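Local coordinates for putative hydrolase YdeN (Bacillus subtilis, PDB 1UXO), which probably acts as a serine hydrolase of the alpha/beta-hydrolase superfamily, in the RBBP9 family, at residues 142-147 with 158-163; 165-170 with 174-179; 66-71 with 184-189; 11-16 with 109-114. The protein carries 2 engineered substitutions. All coordinates share one frame; numbering follows the deposited sequence.

In the fold
None of the four contacts has a hydrogen bond across it; all rest on packing and differ in depth. Contact 3 is the buried one, an aromatic cluster between central strand 67-72 and the end of helix 177-188. Contacts 1, 2 and 4 are partly buried, and each includes an exposed residue. Contact 2 uses the start of the same helix and meets contact 3 through Val179 and Val70. It also meets contact 1, on edge strand 157-161, through Phe167 and Val161. Contact 4 joins two loops, its centre about 18 Å from those of contacts 1 and 2 and about 24 Å from that of contact 3, and it pairs a selenium-aromatic approach with leucine packing on a tyrosine ring.

Contact 1: 142-147 with 158-163; sequences VPFSFS and LYEVQH
Ser147, whose carbonyl oxygen O lies 4.2 Å from Leu158 CD1, commits its buried hydroxyl OG to a hydrogen bond with Gly100 O. The main contact is made by Phe144: its CG stands anti to the backbone N (chi1 -179°), which carries the ring out from the first turn of helix 144-153 toward strand 157-161. There it crosses the extended chain of Glu160 at about a right angle. CE1 of Phe144 meets the aliphatic part at Glu160 CG, 3.7 Å away, while CZ of Phe144 comes to 3.6 Å from Glu160 OE1. Ring and carboxylate planes stand 51° apart. Leu158 CD2 touches the same ring tip, 3.9 Å from Phe144 CZ. Putting an alanine in place of Phe144 would probably leave Leu158 CD2 and the methylenes of Glu160 without their apolar cover. The contact ties helix to strand within the beta-alpha-beta crossover 128-136, 144-153, 157-161, just after the predicted charge-relay Asp139, which accepts a bond from Val142 N. The contact is mostly carbon against carbon, with the carboxylate oxygen of exposed Glu160 lying obliquely to the ring, so it rests on van der Waals fit at a partly solvent-facing edge, with no hydrogen bond across it.

Contact 2: 165-170 with 174-179; sequences GHFLED and TSLPIV
Two differently set first torsions bring Phe167 and Leu176 together: Phe167 has CG anti to its carbonyl carbon (chi1 -55°), whereas Leu176 has CG opposite its backbone N (chi1 -163°). Phe167 also has a left-handed backbone, with phi at 56°. The two side chains cross at about a right angle, and the leucine fork straddles one corner of the ring. Leu176 CD1 lies 3.8 Å from Phe167 CD1, and its other methyl, CD2, is 4.0 Å from that same ring atom. CD1 of the leucine comes in obliquely to the ring, and Phe173, between the two segments in the chain, adds an edge-to-face partner.

A smaller touch lies nearer the surface, where Thr174 CG2 packs 3.9 Å from Glu169 CB. Beyond CB the glutamate chain leads away, and its OE1 is held by His20 N and Asn19 ND2. Next to Phe167 in the chain, His166 is a predicted member of the charge relay and bonds through ND1 to Asp139 OD2. Such a histidine loop after the last strand is characteristic of alpha/beta-hydrolases.

The packing thus ties this loop to Leu176, the N-cap residue of helix 177-188. Phe167 rests on Ile134 and Ser136 of strand 128-136 and on His72 of strand 67-72, while Val179, in the first turn of the helix, reaches Val70 of that strand and Leu25 of helix 22-31.

Contact 3: 66-71 with 184-189; sequences NTYLVA and TSYFSK
Tyr68 of strand 67-72 receives two rings from the end of helix 177-188, those of Tyr186 and Phe187. All three rings have CG anti to the carbonyl carbon, and Tyr186 and Phe187 differ in which ring edge they turn to the strand. In Tyr186 the second torsion is close to zero (chi2 -9°): CD1 eclipses CA, CD2 is on the far side, and the ring presents that edge to the strand. CD2 of Tyr186 sits 3.8 Å from Tyr68 CD1, which lies near the plane of the Tyr186 ring. The CB of Tyr186 adds a second touch, 3.8 Å from Tyr68 CE1.

Phe187 is turned in a similar way (chi2 -21°), but here the CD1-CE1 edge does the touching. CE1 stands over the middle of one face of Tyr68, and it comes to 3.5 Å from Tyr68 CE2. Centroids 4.9 Å apart and planes at 70° define a T-shaped, edge-to-face pair in which Tyr68 supplies the face.

The helix end has its own bonds: Ser185 O accepts both Ser188 OG, at 2.9 Å, and Lys189 N, from the same face of its carbonyl plane. Beyond the contact, Tyr186 stacks on His130, and Lys5 makes a cation-pi contact with Phe187. This is structural packing, which lays the C-terminal helix on the central part of the parallel sheet, away from the predicted catalytic residues. The chemistry is chiefly aromatic: the edge of Phe187 points into the pi face of Tyr68, a favourable quadrupolar arrangement that needs no hydrogen bond.

Contact 4: 11-16 with 109-114; sequences HGYRAS and QMLDEF
The ring of Tyr13 is covered on both faces: Leu111 CD2 lies over one, and over the centre of the other rests Arg14 CG, 3.5 Å above the plane. Met110, a selenomethionine, comes obliquely from the leucine's side toward the phenol end. Its SE is 3.6 Å from Tyr13 OH and 4.8 Å from the ring centroid, 44° off the normal, a Met-aromatic contact with selenium in place of sulfur. A bend at chi3 brings the terminal methyl back to the ring, with Met110 CE 3.8 Å from Tyr13 CE1. Nearer the backbone, Leu111 CD1 touches Tyr13 CB at 3.9 Å. Met110 and Leu111 both cross the tyrosine at about a right angle.

The tyrosine occupies the second position of a type II beta turn from Gly12 to Ala15, in the loop after strand 6-10. In many alpha/beta-hydrolases this loop, often starting with His-Gly, contributes to the oxyanion hole; consistent with such a place, the Tyr13 side chain is about 6 Å from that of the predicted nucleophile Ser73. Exchanging Tyr13 for a serine would probably open a gap between Arg14 and Leu111 and leave the selenium without its aromatic neighbour.

Just before the turn, His11 bonds to its first residue: ND1 donates to Gly12 O over 2.7 Å, in the carbonyl plane on a lone pair, with an angle of 152° at the hydrogen. The other imidazole nitrogen, NE2, is hydrogen-bonded to Met41 N.

Contact 1: 142-147 with 158-163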
loop_
_atom_site.group_PDB
_atom_site.type_symbol
_atom_site.label_atom_id
_atom_site.label_comp_id
_atom_site.label_asym_id
_atom_site.label_seq_id
_atom_site.Cartn_x
_atom_site.Cartn_y
_atom_site.Cartn_z
ATOM N N VAL A 142 8.462 6.766 -8.560
ATOM C CA VAL A 142 8.672 7.019 -7.134
ATOM C C VAL A 142 10.159 6.813 -6.788
ATOM O O VAL A 142 10.614 5.687 -6.645
ATOM C CB VAL A 142 7.823 6.098 -6.249
ATOM C CG1 VAL A 142 8.021 6.478 -4.792
ATOM C CG2 VAL A 142 6.328 6.269 -6.570
ATOM N N PRO A 143 10.919 7.864 -6.639
ATOM C CA PRO A 143 12.350 7.691 -6.349
ATOM C C PRO A 143 12.528 6.896 -5.093
ATOM O O PRO A 143 11.792 7.052 -4.084
ATOM C CB PRO A 143 12.868 9.122 -6.226
ATOM C CG PRO A 143 11.867 9.920 -6.985
ATOM C CD PRO A 143 10.528 9.287 -6.766
ATOM N N PHE A 144 13.466 5.957 -5.167
ATOM C CA PHE A 144 13.817 5.124 -4.031
ATOM C C PHE A 144 13.997 5.855 -2.722
ATOM O O PHE A 144 13.507 5.395 -1.673
ATOM C CB PHE A 144 15.071 4.265 -4.332
ATOM C CG PHE A 144 15.457 3.362 -3.180
ATOM C CD1 PHE A 144 14.739 2.205 -2.931
ATOM C CD2 PHE A 144 16.555 3.684 -2.360
ATOM C CE1 PHE A 144 15.112 1.376 -1.859
ATOM C CE2 PHE A 144 16.938 2.839 -1.316
ATOM C CZ PHE A 144 16.193 1.725 -1.041
ATOM N N SER A 145 14.646 7.018 -2.776
ATOM C CA SER A 145 14.870 7.839 -1.580
ATOM C C SER A 145 13.575 8.263 -0.895
ATOM O O SER A 145 13.519 8.405 0.323
ATOM C CB SER A 145 15.690 9.090 -1.941
ATOM O OG SER A 145 14.979 9.894 -2.848
ATOM N N PHE A 146 12.539 8.490 -1.686
ATOM C CA PHE A 146 11.228 8.866 -1.121
ATOM C C PHE A 146 10.616 7.714 -0.304
ATOM O O PHE A 146 9.901 7.931 0.718
ATOM C CB PHE A 146 10.252 9.203 -2.237
ATOM C CG PHE A 146 10.488 10.509 -2.964
ATOM C CD1 PHE A 146 11.762 11.069 -3.183
ATOM C CD2 PHE A 146 9.394 11.127 -3.502
ATOM C CE1 PHE A 146 11.922 12.253 -3.902
ATOM C CE2 PHE A 146 9.528 12.332 -4.249
ATOM C CZ PHE A 146 10.783 12.896 -4.438
ATOM N N SER A 147 10.856 6.478 -0.749
ATOM C CA SER A 147 10.324 5.295 -0.075
ATOM C C SER A 147 11.142 5.005 1.186
ATOM O O SER A 147 10.604 4.661 2.218
ATOM C CB SER A 147 10.321 4.079 -1.008
ATOM O OG SER A 147 9.410 4.271 -2.075
ATOM N N LEU A 158 12.328 -1.716 5.535
ATOM C CA LEU A 158 12.487 -1.368 4.102
ATOM C C LEU A 158 13.137 -2.545 3.402
ATOM O O LEU A 158 14.199 -3.043 3.824
ATOM C CB LEU A 158 13.351 -0.153 3.954
ATOM C CG LEU A 158 13.657 0.295 2.512
ATOM C CD1 LEU A 158 12.424 0.896 1.857
ATOM C CD2 LEU A 158 14.767 1.288 2.514
ATOM N N TYR A 159 12.518 -2.972 2.330
ATOM C CA TYR A 159 13.061 -3.988 1.408
ATOM C C TYR A 159 13.323 -3.385 0.030
ATOM O O TYR A 159 12.400 -2.919 -0.652
ATOM C CB TYR A 159 12.043 -5.112 1.306
ATOM C CG TYR A 159 11.795 -5.816 2.590
ATOM C CD1 TYR A 159 12.600 -6.880 2.990
ATOM C CD2 TYR A 159 10.781 -5.428 3.419
ATOM C CE1 TYR A 159 12.382 -7.532 4.187
ATOM C CE2 TYR A 159 10.553 -6.088 4.657
ATOM C CZ TYR A 159 11.371 -7.134 5.014
ATOM O OH TYR A 159 11.137 -7.791 6.187
ATOM N N GLU A 160 14.600 -3.290 -0.327
ATOM C CA GLU A 160 15.074 -2.726 -1.549
ATOM C C GLU A 160 15.155 -3.825 -2.584
ATOM O O GLU A 160 15.691 -4.915 -2.298
ATOM C CB GLU A 160 16.471 -2.138 -1.354
ATOM C CG GLU A 160 17.102 -1.616 -2.646
ATOM C CD GLU A 160 18.469 -1.005 -2.416
ATOM O OE1 GLU A 160 18.813 -0.684 -1.273
ATOM O OE2 GLU A 160 19.176 -0.823 -3.437
ATOM N N VAL A 161 14.655 -3.552 -3.783
ATOM C CA VAL A 161 14.817 -4.466 -4.903
ATOM C C VAL A 161 15.661 -3.666 -5.885
ATOM O O VAL A 161 15.255 -2.581 -6.335
ATOM C CB VAL A 161 13.487 -4.850 -5.535
ATOM C CG1 VAL A 161 13.728 -5.752 -6.757
ATOM C CG2 VAL A 161 12.556 -5.513 -4.491
ATOM N N GLN A 162 16.859 -4.166 -6.203
ATOM C CA GLN A 162 17.804 -3.364 -6.972
ATOM C C GLN A 162 17.281 -2.998 -8.353
ATOM O O GLN A 162 17.449 -1.855 -8.820
ATOM C CB GLN A 162 19.164 -4.090 -7.054
ATOM C CG GLN A 162 20.257 -3.208 -7.572
ATOM C CD GLN A 162 21.600 -3.888 -7.472
ATOM O OE1 GLN A 162 21.671 -5.127 -7.576
ATOM N NE2 GLN A 162 22.650 -3.098 -7.230
ATOM N N HIS A 163 16.666 -3.952 -9.022
ATOM C CA HIS A 163 16.114 -3.735 -10.343
ATOM C C HIS A 163 14.636 -4.128 -10.352
ATOM O O HIS A 163 14.265 -5.202 -10.795
ATOM C CB HIS A 163 16.922 -4.488 -11.448
ATOM C CG HIS A 163 18.334 -4.009 -11.565
ATOM N ND1 HIS A 163 18.652 -2.704 -11.897
ATOM C CD2 HIS A 163 19.507 -4.635 -11.328
ATOM C CE1 HIS A 163 19.965 -2.548 -11.853
ATOM N NE2 HIS A 163 20.503 -3.699 -11.495
#

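Contact 2: 165-170 with 174-179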
loop_
_atom_site.group_PDB
_atom_site.type_symbol
_atom_site.label_atom_id
_atom_site.label_comp_id
_atom_site.label_asym_id
_atom_site.label_seq_id
_atom_site.Cartn_x
_atom_site.Cartn_y
_atom_site.Cartn_z
ATOM N N GLY A 165 12.055 -1.784 -11.473
ATOM C CA GLY A 165 11.295 -0.751 -12.164
ATOM C C GLY A 165 10.379 -0.017 -11.174
ATOM O O GLY A 165 10.845 0.477 -10.151
ATOM N N HIS A 166 9.087 0.062 -11.493
ATOM C CA HIS A 166 8.021 0.515 -10.557
ATOM C C HIS A 166 7.013 -0.652 -10.213
ATOM O O HIS A 166 5.829 -0.424 -9.834
ATOM C CB HIS A 166 7.371 1.778 -11.166
ATOM C CG HIS A 166 6.306 2.434 -10.331
ATOM N ND1 HIS A 166 6.496 2.807 -9.028
ATOM C CD2 HIS A 166 5.057 2.869 -10.668
ATOM C CE1 HIS A 166 5.385 3.381 -8.571
ATOM N NE2 HIS A 166 4.484 3.403 -9.542
ATOM N N PHE A 167 7.483 -1.904 -10.349
ATOM C CA PHE A 167 6.700 -3.116 -10.113
ATOM C C PHE A 167 5.395 -3.182 -10.950
ATOM O O PHE A 167 4.301 -3.502 -10.450
ATOM C CB PHE A 167 6.419 -3.306 -8.620
ATOM C CG PHE A 167 7.656 -3.306 -7.733
ATOM C CD1 PHE A 167 8.522 -4.380 -7.712
ATOM C CD2 PHE A 167 7.923 -2.233 -6.907
ATOM C CE1 PHE A 167 9.659 -4.366 -6.868
ATOM C CE2 PHE A 167 9.043 -2.202 -6.081
ATOM C CZ PHE A 167 9.906 -3.265 -6.057
ATOM N N LEU A 168 5.544 -2.881 -12.232
ATOM C CA LEU A 168 4.442 -2.882 -13.194
ATOM C C LEU A 168 4.427 -4.103 -14.120
ATOM O O LEU A 168 5.490 -4.690 -14.430
ATOM C CB LEU A 168 4.588 -1.610 -14.057
ATOM C CG LEU A 168 4.650 -0.288 -13.329
ATOM C CD1 LEU A 168 4.975 0.923 -14.301
ATOM C CD2 LEU A 168 3.278 -0.064 -12.707
ATOM N N GLU A 169 3.233 -4.459 -14.624
ATOM C CA GLU A 169 3.047 -5.576 -15.504
ATOM C C GLU A 169 3.892 -5.461 -16.777
ATOM O O GLU A 169 4.414 -6.465 -17.229
ATOM C CB GLU A 169 1.564 -5.757 -15.904
ATOM C CG GLU A 169 1.009 -4.633 -16.743
ATOM C CD GLU A 169 -0.513 -4.630 -16.794
ATOM O OE1 GLU A 169 -1.204 -5.132 -15.902
ATOM O OE2 GLU A 169 -1.044 -4.095 -17.755
ATOM N N ASP A 170 4.085 -4.249 -17.302
ATOM C CA ASP A 170 4.888 -4.090 -18.515
ATOM C C ASP A 170 6.391 -4.185 -18.277
ATOM O O ASP A 170 7.142 -4.209 -19.246
ATOM C CB ASP A 170 4.591 -2.749 -19.170
ATOM C CG ASP A 170 3.313 -2.770 -19.969
ATOM O OD1 ASP A 170 2.686 -3.851 -20.118
ATOM O OD2 ASP A 170 2.857 -1.721 -20.502
ATOM N N THR A 174 3.842 -9.243 -13.125
ATOM C CA THR A 174 2.547 -9.897 -12.874
ATOM C C THR A 174 2.545 -10.847 -11.676
ATOM O O THR A 174 1.521 -11.485 -11.388
ATOM C CB THR A 174 2.026 -10.588 -14.137
ATOM O OG1 THR A 174 3.028 -11.447 -14.651
ATOM C CG2 THR A 174 1.804 -9.564 -15.221
ATOM N N SER A 175 3.709 -10.996 -11.050
ATOM C CA SER A 175 3.830 -11.580 -9.750
ATOM C C SER A 175 4.818 -10.765 -8.914
ATOM O O SER A 175 5.601 -10.002 -9.437
ATOM C CB SER A 175 4.303 -13.027 -9.851
ATOM O OG SER A 175 5.673 -13.084 -10.279
ATOM N N LEU A 176 4.767 -10.946 -7.607
ATOM C CA LEU A 176 5.714 -10.286 -6.673
ATOM C C LEU A 176 5.849 -11.101 -5.374
ATOM O O LEU A 176 5.272 -10.754 -4.335
ATOM C CB LEU A 176 5.248 -8.855 -6.370
ATOM C CG LEU A 176 6.298 -7.921 -5.765
ATOM C CD1 LEU A 176 7.642 -7.893 -6.556
ATOM C CD2 LEU A 176 5.717 -6.492 -5.703
ATOM N N PRO A 177 6.613 -12.190 -5.435
ATOM C CA PRO A 177 6.799 -13.048 -4.253
ATOM C C PRO A 177 7.248 -12.359 -2.971
ATOM O O PRO A 177 6.793 -12.745 -1.907
ATOM C CB PRO A 177 7.827 -14.070 -4.737
ATOM C CG PRO A 177 7.453 -14.234 -6.237
ATOM C CD PRO A 177 7.287 -12.774 -6.634
ATOM N N ILE A 178 8.102 -11.344 -3.065
ATOM C CA ILE A 178 8.540 -10.646 -1.836
ATOM C C ILE A 178 7.359 -10.107 -1.024
ATOM O O ILE A 178 7.388 -10.217 0.195
ATOM C CB ILE A 178 9.570 -9.573 -2.105
ATOM C CG1 ILE A 178 10.055 -9.021 -0.753
ATOM C CG2 ILE A 178 9.054 -8.460 -3.038
ATOM C CD1 ILE A 178 11.380 -8.385 -0.858
ATOM N N VAL A 179 6.314 -9.569 -1.679
ATOM C CA VAL A 179 5.166 -9.077 -0.959
ATOM C C VAL A 179 4.451 -10.209 -0.229
ATOM O O VAL A 179 4.077 -10.083 0.938
ATOM C CB VAL A 179 4.159 -8.272 -1.854
ATOM C CG1 VAL A 179 3.043 -7.757 -1.001
ATOM C CG2 VAL A 179 4.860 -7.119 -2.467
#

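Contact 3: 66-71 with 184-189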
loop_
_atom_site.group_PDB
_atom_site.type_symbol
_atom_site.label_atom_id
_atom_site.label_comp_id
_atom_site.label_asym_id
_atom_site.label_seq_id
_atom_site.Cartn_x
_atom_site.Cartn_y
_atom_site.Cartn_z
ATOM N N ASN A 66 -6.694 -8.542 12.757
ATOM C CA ASN A 66 -6.217 -9.499 11.745
ATOM C C ASN A 66 -6.480 -9.053 10.294
ATOM O O ASN A 66 -6.524 -9.887 9.371
ATOM C CB ASN A 66 -6.768 -10.904 12.035
ATOM C CG ASN A 66 -6.331 -11.429 13.434
ATOM O OD1 ASN A 66 -7.179 -11.644 14.326
ATOM N ND2 ASN A 66 -5.034 -11.579 13.632
ATOM N N THR A 67 -6.558 -7.738 10.102
ATOM C CA THR A 67 -6.648 -7.133 8.759
ATOM C C THR A 67 -5.316 -6.590 8.346
ATOM O O THR A 67 -4.626 -5.927 9.152
ATOM C CB THR A 67 -7.700 -6.048 8.756
ATOM O OG1 THR A 67 -8.932 -6.590 9.256
ATOM C CG2 THR A 67 -8.051 -5.534 7.329
ATOM N N TYR A 68 -4.994 -6.772 7.055
ATOM C CA TYR A 68 -3.730 -6.313 6.493
ATOM C C TYR A 68 -3.966 -5.573 5.208
ATOM O O TYR A 68 -4.798 -5.982 4.382
ATOM C CB TYR A 68 -2.799 -7.485 6.198
ATOM C CG TYR A 68 -2.446 -8.277 7.426
ATOM C CD1 TYR A 68 -1.234 -8.093 8.088
ATOM C CD2 TYR A 68 -3.334 -9.194 7.943
ATOM C CE1 TYR A 68 -0.945 -8.807 9.254
ATOM C CE2 TYR A 68 -3.049 -9.899 9.111
ATOM C CZ TYR A 68 -1.858 -9.699 9.748
ATOM O OH TYR A 68 -1.588 -10.414 10.878
ATOM N N LEU A 69 -3.277 -4.464 5.033
ATOM C CA LEU A 69 -3.433 -3.646 3.846
ATOM C C LEU A 69 -2.124 -3.637 3.045
ATOM O O LEU A 69 -1.059 -3.276 3.572
ATOM C CB LEU A 69 -3.811 -2.196 4.233
ATOM C CG LEU A 69 -4.915 -1.969 5.281
ATOM C CD1 LEU A 69 -5.087 -0.490 5.641
ATOM C CD2 LEU A 69 -6.235 -2.552 4.706
ATOM N N VAL A 70 -2.219 -3.996 1.781
ATOM C CA VAL A 70 -1.107 -3.987 0.852
ATOM C C VAL A 70 -1.466 -2.959 -0.210
ATOM O O VAL A 70 -2.485 -3.081 -0.872
ATOM C CB VAL A 70 -0.910 -5.363 0.200
ATOM C CG1 VAL A 70 0.207 -5.323 -0.901
ATOM C CG2 VAL A 70 -0.625 -6.393 1.280
ATOM N N ALA A 71 -0.618 -1.978 -0.393
ATOM C CA ALA A 71 -0.898 -0.902 -1.342
ATOM C C ALA A 71 0.257 -0.710 -2.288
ATOM O O ALA A 71 1.407 -1.005 -1.921
ATOM C CB ALA A 71 -1.164 0.378 -0.565
ATOM N N THR A 184 3.247 -12.921 4.797
ATOM C CA THR A 184 3.107 -14.172 5.498
ATOM C C THR A 184 3.918 -14.211 6.810
ATOM O O THR A 184 3.495 -14.859 7.779
ATOM C CB THR A 184 3.459 -15.325 4.511
ATOM O OG1 THR A 184 2.401 -15.396 3.541
ATOM C CG2 THR A 184 3.448 -16.711 5.194
ATOM N N SER A 185 5.065 -13.556 6.840
ATOM C CA SER A 185 5.895 -13.508 8.052
ATOM C C SER A 185 5.139 -12.794 9.195
ATOM O O SER A 185 5.296 -13.127 10.383
ATOM C CB SER A 185 7.258 -12.881 7.759
ATOM O OG SER A 185 7.208 -11.452 7.692
ATOM N N TYR A 186 4.285 -11.854 8.831
ATOM C CA TYR A 186 3.452 -11.193 9.816
ATOM C C TYR A 186 2.473 -12.152 10.486
ATOM O O TYR A 186 2.057 -11.911 11.638
ATOM C CB TYR A 186 2.598 -10.127 9.176
ATOM C CG TYR A 186 3.290 -8.931 8.571
ATOM C CD1 TYR A 186 4.661 -8.681 8.731
ATOM C CD2 TYR A 186 2.531 -8.014 7.853
ATOM C CE1 TYR A 186 5.252 -7.538 8.135
ATOM C CE2 TYR A 186 3.072 -6.883 7.351
ATOM C CZ TYR A 186 4.459 -6.671 7.490
ATOM O OH TYR A 186 4.928 -5.503 6.959
ATOM N N PHE A 187 1.960 -13.112 9.722
ATOM C CA PHE A 187 0.954 -14.034 10.228
ATOM C C PHE A 187 1.562 -14.996 11.262
ATOM O O PHE A 187 0.869 -15.410 12.204
ATOM C CB PHE A 187 0.328 -14.879 9.115
ATOM C CG PHE A 187 -0.282 -14.087 7.963
ATOM C CD1 PHE A 187 -0.653 -12.760 8.095
ATOM C CD2 PHE A 187 -0.468 -14.703 6.739
ATOM C CE1 PHE A 187 -1.198 -12.087 7.034
ATOM C CE2 PHE A 187 -1.051 -14.049 5.690
ATOM C CZ PHE A 187 -1.417 -12.729 5.828
ATOM N N SER A 188 2.819 -15.373 11.054
ATOM C CA SER A 188 3.493 -16.313 11.974
ATOM C C SER A 188 3.826 -15.602 13.258
ATOM O O SER A 188 3.736 -16.182 14.331
ATOM C CB SER A 188 4.780 -16.914 11.401
ATOM O OG SER A 188 5.616 -15.934 10.789
ATOM N N LYS A 189 4.217 -14.339 13.140
ATOM C CA LYS A 189 4.421 -13.501 14.313
ATOM C C LYS A 189 3.086 -13.338 15.041
ATOM O O LYS A 189 3.059 -13.026 16.240
ATOM C CB LYS A 189 4.967 -12.115 13.923
ATOM C CG LYS A 189 6.455 -12.047 13.508
ATOM C CD LYS A 189 6.652 -10.859 12.543
ATOM C CE LYS A 189 8.102 -10.438 12.353
ATOM N NZ LYS A 189 8.139 -9.039 11.824
#

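Contact 4: 11-16 with 109-114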
loop_
_atom_site.group_PDB
_atom_site.type_symbol
_atom_site.label_atom_id
_atom_site.label_comp_id
_atom_site.label_asym_id
_atom_site.label_seq_id
_atom_site.Cartn_x
_atom_site.Cartn_y
_atom_site.Cartn_z
ATOM N N HIS A 11 -4.536 -0.462 -5.364
ATOM C CA HIS A 11 -3.718 -0.075 -6.505
ATOM C C HIS A 11 -3.429 1.421 -6.541
ATOM O O HIS A 11 -3.848 2.163 -5.685
ATOM C CB HIS A 11 -4.427 -0.491 -7.814
ATOM C CG HIS A 11 -5.693 0.275 -8.065
ATOM N ND1 HIS A 11 -5.704 1.606 -8.422
ATOM C CD2 HIS A 11 -6.995 -0.109 -7.982
ATOM C CE1 HIS A 11 -6.966 2.014 -8.550
ATOM N NE2 HIS A 11 -7.768 0.985 -8.311
ATOM N N GLY A 12 -2.686 1.846 -7.554
ATOM C CA GLY A 12 -2.271 3.237 -7.719
ATOM C C GLY A 12 -2.953 3.911 -8.898
ATOM O O GLY A 12 -4.020 3.487 -9.385
ATOM N N TYR A 13 -2.319 4.988 -9.343
ATOM C CA TYR A 13 -2.716 5.764 -10.536
ATOM C C TYR A 13 -2.752 4.910 -11.817
ATOM O O TYR A 13 -1.841 4.098 -12.101
ATOM C CB TYR A 13 -1.731 6.913 -10.669
ATOM C CG TYR A 13 -1.852 7.731 -11.918
ATOM C CD1 TYR A 13 -3.042 8.337 -12.264
ATOM C CD2 TYR A 13 -0.741 7.927 -12.746
ATOM C CE1 TYR A 13 -3.147 9.109 -13.459
ATOM C CE2 TYR A 13 -0.847 8.700 -13.934
ATOM C CZ TYR A 13 -2.050 9.290 -14.250
ATOM O OH TYR A 13 -2.181 10.019 -15.430
ATOM N N ARG A 14 -3.832 5.061 -12.564
ATOM C CA ARG A 14 -3.999 4.443 -13.847
ATOM C C ARG A 14 -3.906 2.965 -13.741
ATOM O O ARG A 14 -3.169 2.342 -14.526
ATOM C CB ARG A 14 -2.867 4.846 -14.803
ATOM C CG ARG A 14 -3.072 6.101 -15.558
ATOM C CD ARG A 14 -2.475 6.017 -16.956
ATOM N NE ARG A 14 -1.179 5.334 -16.940
ATOM C CZ ARG A 14 -0.268 5.437 -17.905
ATOM N NH1 ARG A 14 -0.476 6.215 -18.989
ATOM N NH2 ARG A 14 0.867 4.775 -17.771
ATOM N N ALA A 15 -4.529 2.400 -12.723
ATOM C CA ALA A 15 -4.545 0.977 -12.569
ATOM C C ALA A 15 -5.913 0.564 -12.057
ATOM O O ALA A 15 -6.662 1.401 -11.593
ATOM C CB ALA A 15 -3.452 0.535 -11.617
ATOM N N SER A 16 -6.182 -0.741 -12.115
ATOM C CA SER A 16 -7.337 -1.380 -11.490
ATOM C C SER A 16 -6.942 -2.760 -10.981
ATOM O O SER A 16 -5.778 -3.193 -11.090
ATOM C CB SER A 16 -8.507 -1.545 -12.504
ATOM O OG SER A 16 -8.244 -2.602 -13.443
ATOM N N GLN A 109 2.917 15.601 -10.704
ATOM C CA GLN A 109 2.456 16.670 -9.821
ATOM C C GLN A 109 0.906 16.780 -9.779
ATOM O O GLN A 109 0.314 17.232 -8.775
ATOM C CB GLN A 109 3.202 18.002 -10.174
ATOM C CG GLN A 109 4.679 17.965 -9.728
ATOM C CD GLN A 109 5.481 19.264 -9.953
ATOM O OE1 GLN A 109 4.986 20.167 -10.540
ATOM N NE2 GLN A 109 6.722 19.314 -9.491
HETATM N N MSE A 110 0.237 16.272 -10.818
HETATM C CA MSE A 110 -1.216 16.182 -10.854
HETATM C C MSE A 110 -1.814 15.392 -9.685
HETATM O O MSE A 110 -3.022 15.461 -9.415
HETATM C CB MSE A 110 -1.652 15.468 -12.153
HETATM C CG MSE A 110 -0.918 14.076 -12.444
HETATM SE SE MSE A 110 -1.930 13.218 -13.880
HETATM C CE MSE A 110 -3.817 12.855 -13.048
ATOM N N LEU A 111 -0.974 14.624 -9.000
ATOM C CA LEU A 111 -1.374 13.789 -7.873
ATOM C C LEU A 111 -1.005 14.415 -6.527
ATOM O O LEU A 111 -1.130 13.764 -5.479
ATOM C CB LEU A 111 -0.728 12.395 -8.027
ATOM C CG LEU A 111 -0.886 11.604 -9.333
ATOM C CD1 LEU A 111 -0.200 10.210 -9.203
ATOM C CD2 LEU A 111 -2.360 11.434 -9.675
ATOM N N ASP A 112 -0.547 15.679 -6.536
ATOM C CA ASP A 112 -0.080 16.325 -5.329
ATOM C C ASP A 112 -1.052 16.375 -4.190
ATOM O O ASP A 112 -0.622 16.408 -3.038
ATOM C CB ASP A 112 0.421 17.763 -5.600
ATOM C CG ASP A 112 1.819 17.815 -6.162
ATOM O OD1 ASP A 112 2.536 16.792 -6.263
ATOM O OD2 ASP A 112 2.331 18.926 -6.540
ATOM N N GLU A 113 -2.356 16.325 -4.467
ATOM C CA GLU A 113 -3.298 16.459 -3.395
ATOM C C GLU A 113 -3.246 15.266 -2.445
ATOM O O GLU A 113 -3.617 15.396 -1.298
ATOM C CB GLU A 113 -4.720 16.703 -3.902
ATOM C CG GLU A 113 -5.432 15.520 -4.428
ATOM C CD GLU A 113 -6.833 15.899 -4.857
ATOM O OE1 GLU A 113 -7.062 17.067 -5.318
ATOM O OE2 GLU A 113 -7.695 15.059 -4.756
ATOM N N PHE A 114 -2.749 14.123 -2.924
ATOM C CA PHE A 114 -2.685 12.902 -2.095
ATOM C C PHE A 114 -1.610 12.983 -0.997
ATOM O O PHE A 114 -1.704 12.278 -0.015
ATOM C CB PHE A 114 -2.445 11.692 -2.982
ATOM C CG PHE A 114 -3.704 11.147 -3.607
ATOM C CD1 PHE A 114 -4.295 10.009 -3.117
ATOM C CD2 PHE A 114 -4.313 11.805 -4.655
ATOM C CE1 PHE A 114 -5.409 9.515 -3.694
ATOM C CE2 PHE A 114 -5.424 11.341 -5.224
ATOM C CZ PHE A 114 -5.991 10.190 -4.755
#